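Local coordinates for sulfide-quinone reductase (Aquifex aeolicus, PDB 3HYW), which oxidises hydrogen sulfide with the help of a quinone and an FAD cofactor, probably building up polysulfur that is typically released as cyclooctasulfur, at residues Val277-Phe281 with Asp421-Pro426. Numbering follows the deposited sequence.
Sequences VNRCF and DCEGAP
A disulfide from Cys280 SG to Cys422 SG (chi3 -84°) ties a type I beta turn, Asn278 to Phe281, to the C-terminal loop 421-426. The turn lies in the region assigned to the pyridine nucleotide-disulphide oxidoreductase family and precedes strand 289-291, an outer strand of its parallel sheet. Asn278 OD1 accepts from Cys280 N at 2.9 Å in an Asx turn and also receives Gln282 N; its CG sits between backbone N and carbonyl carbon (chi1 60°), which folds the carboxamide back over the turn. Beside it, Arg279 N donates to Cys422 O at 3.0 Å. The side chain of Arg279 then runs along the loop: CB lies near Cys422 O, CG is 3.3 Å from Ala425 O, and CD passes Asp421 O. Extended from CG to NE, the chain brings NE to Ser428 OG, its hydrogen-bond partner. Glu423 O stands over one face of the guanidinium, offset toward its rim and nearest NH2 and CZ, too poorly angled for a hydrogen bond. At the tip Arg279 NH2 donates a hydrogen bond to Asp421 O at 2.9 Å, the acceptor near the guanidinium plane, and makes a long salt bridge to Asp421 OD2. With an alanine in place of Arg279, Asp421 O and Ser428 OG would probably lose their guanidinium donors and the Asp421 carboxylate its nearby positive charge. Pro426 CG packs on Val277 CG2, and Pro426 CB approaches Phe281 CZ obliquely to the ring, which also packs on Met320 and Val324 of helix 314-332. One water accepts from Arg279 NH2 at 3.1 Å and donates weakly to Asp421 OD2.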
ATOM      1  N   VAL A 277      20.258 -26.060  20.894  1.00 32.33           N
ATOM      2  CA  VAL A 277      21.011 -25.101  21.695  1.00 32.15           C
ATOM      3  C   VAL A 277      20.075 -24.342  22.612  1.00 31.95           C
ATOM      4  O   VAL A 277      18.865 -24.293  22.369  1.00 31.73           O
ATOM      5  CB  VAL A 277      21.842 -24.098  20.828  1.00 31.94           C
ATOM      6  CG1 VAL A 277      22.959 -24.816  20.080  1.00 31.62           C
ATOM      7  CG2 VAL A 277      20.957 -23.280  19.868  1.00 32.14           C
ATOM      8  N   ASN A 278      20.642 -23.774  23.673  1.00 31.71           N
ATOM      9  CA  ASN A 278      19.901 -22.868  24.542  1.00 31.65           C
ATOM     10  C   ASN A 278      20.191 -21.408  24.154  1.00 31.67           C
ATOM     11  O   ASN A 278      20.729 -21.158  23.078  1.00 31.06           O
ATOM     12  CB  ASN A 278      20.198 -23.164  26.024  1.00 31.58           C
ATOM     13  CG  ASN A 278      21.673 -23.010  26.389  1.00 31.75           C
ATOM     14  OD1 ASN A 278      22.421 -22.255  25.757  1.00 31.63           O
ATOM     15  ND2 ASN A 278      22.089 -23.713  27.442  1.00 30.18           N
ATOM     16  N   ARG A 279      19.844 -20.458  25.024  1.00 32.08           N
ATOM     17  CA  ARG A 279      20.041 -19.024  24.752  1.00 32.31           C
ATOM     18  C   ARG A 279      21.512 -18.652  24.547  1.00 32.64           C
ATOM     19  O   ARG A 279      21.831 -17.665  23.872  1.00 32.52           O
ATOM     20  CB  ARG A 279      19.470 -18.185  25.896  1.00 32.46           C
ATOM     21  CG  ARG A 279      17.972 -18.348  26.102  1.00 33.14           C
ATOM     22  CD  ARG A 279      17.492 -17.603  27.331  1.00 33.26           C
ATOM     23  NE  ARG A 279      16.050 -17.740  27.479  1.00 33.51           N
ATOM     24  CZ  ARG A 279      15.405 -17.723  28.639  1.00 34.25           C
ATOM     25  NH1 ARG A 279      14.089 -17.869  28.655  1.00 34.60           N
ATOM     26  NH2 ARG A 279      16.070 -17.573  29.780  1.00 33.97           N
ATOM     27  N   CYS A 280      22.396 -19.445  25.141  1.00 32.71           N
ATOM     28  CA  CYS A 280      23.832 -19.183  25.130  1.00 33.36           C
ATOM     29  C   CYS A 280      24.521 -20.025  24.047  1.00 32.71           C
ATOM     30  O   CYS A 280      25.743 -20.155  24.020  1.00 32.88           O
ATOM     31  CB  CYS A 280      24.412 -19.440  26.526  1.00 33.71           C
ATOM     32  SG  CYS A 280      23.657 -18.363  27.792  1.00 37.25           S
ATOM     33  N   PHE A 281      23.700 -20.592  23.163  1.00 32.23           N
ATOM     34  CA  PHE A 281      24.137 -21.421  22.030  1.00 31.58           C
ATOM     35  C   PHE A 281      24.976 -22.626  22.435  1.00 31.82           C
ATOM     36  O   PHE A 281      25.849 -23.096  21.700  1.00 31.46           O
ATOM     37  CB  PHE A 281      24.726 -20.558  20.903  1.00 31.30           C
ATOM     38  CG  PHE A 281      23.655 -19.887  20.094  1.00 30.88           C
ATOM     39  CD1 PHE A 281      22.918 -18.837  20.639  1.00 30.58           C
ATOM     40  CD2 PHE A 281      23.305 -20.374  18.840  1.00 29.85           C
ATOM     41  CE1 PHE A 281      21.873 -18.251  19.925  1.00 30.52           C
ATOM     42  CE2 PHE A 281      22.262 -19.792  18.119  1.00 29.21           C
ATOM     43  CZ  PHE A 281      21.555 -18.721  18.659  1.00 30.78           C
ATOM     44  N   ASP A 421      20.297 -16.497  32.789  1.00 41.78           N
ATOM     45  CA  ASP A 421      19.716 -17.835  32.691  1.00 41.87           C
ATOM     46  C   ASP A 421      19.731 -18.312  31.244  1.00 41.71           C
ATOM     47  O   ASP A 421      18.903 -17.888  30.428  1.00 41.68           O
ATOM     48  CB  ASP A 421      18.285 -17.853  33.249  1.00 42.05           C
ATOM     49  CG  ASP A 421      17.667 -19.251  33.252  1.00 42.67           C
ATOM     50  OD1 ASP A 421      18.417 -20.255  33.270  1.00 43.08           O
ATOM     51  OD2 ASP A 421      16.421 -19.341  33.245  1.00 43.36           O
ATOM     52  N   CYS A 422      20.675 -19.202  30.946  1.00 41.55           N
ATOM     53  CA  CYS A 422      20.860 -19.739  29.599  1.00 41.54           C
ATOM     54  C   CYS A 422      19.732 -20.675  29.164  1.00 41.45           C
ATOM     55  O   CYS A 422      19.535 -20.886  27.975  1.00 41.14           O
ATOM     56  CB  CYS A 422      22.204 -20.475  29.488  1.00 41.40           C
ATOM     57  SG  CYS A 422      23.695 -19.430  29.533  1.00 41.98           S
ATOM     58  N   GLU A 423      19.001 -21.232  30.129  1.00 41.51           N
ATOM     59  CA  GLU A 423      17.951 -22.215  29.847  1.00 41.61           C
ATOM     60  C   GLU A 423      16.738 -21.594  29.160  1.00 41.09           C
ATOM     61  O   GLU A 423      16.063 -20.732  29.719  1.00 41.45           O
ATOM     62  CB  GLU A 423      17.541 -22.943  31.132  1.00 41.65           C
ATOM     63  CG  GLU A 423      16.506 -24.041  30.927  1.00 42.53           C
ATOM     64  CD  GLU A 423      16.077 -24.680  32.232  1.00 43.00           C
ATOM     65  OE1 GLU A 423      16.905 -25.377  32.862  1.00 45.19           O
ATOM     66  OE2 GLU A 423      14.910 -24.487  32.629  1.00 45.67           O
ATOM     67  N   GLY A 424      16.471 -22.051  27.941  1.00 40.50           N
ATOM     68  CA  GLY A 424      15.388 -21.531  27.118  1.00 39.63           C
ATOM     69  C   GLY A 424      15.790 -21.560  25.658  1.00 39.05           C
ATOM     70  O   GLY A 424      16.940 -21.853  25.333  1.00 39.16           O
ATOM     71  N   ALA A 425      14.841 -21.255  24.778  1.00 38.38           N
ATOM     72  CA  ALA A 425      15.067 -21.289  23.339  1.00 37.80           C
ATOM     73  C   ALA A 425      16.086 -20.232  22.897  1.00 37.45           C
ATOM     74  O   ALA A 425      16.111 -19.140  23.449  1.00 37.24           O
ATOM     75  CB  ALA A 425      13.745 -21.089  22.604  1.00 37.70           C
ATOM     76  N   PRO A 426      16.918 -20.550  21.886  1.00 37.53           N
ATOM     77  CA  PRO A 426      17.795 -19.520  21.332  1.00 37.66           C
ATOM     78  C   PRO A 426      16.939 -18.372  20.812  1.00 38.00           C
ATOM     79  O   PRO A 426      15.899 -18.612  20.197  1.00 37.70           O
ATOM     80  CB  PRO A 426      18.493 -20.236  20.172  1.00 37.46           C
ATOM     81  CG  PRO A 426      17.627 -21.416  19.863  1.00 37.39           C
ATOM     82  CD  PRO A 426      17.074 -21.834  21.179  1.00 37.29           C
TER
HETATM   83  O   HOH W   1      15.008 -16.343  32.434  1.00 64.63           O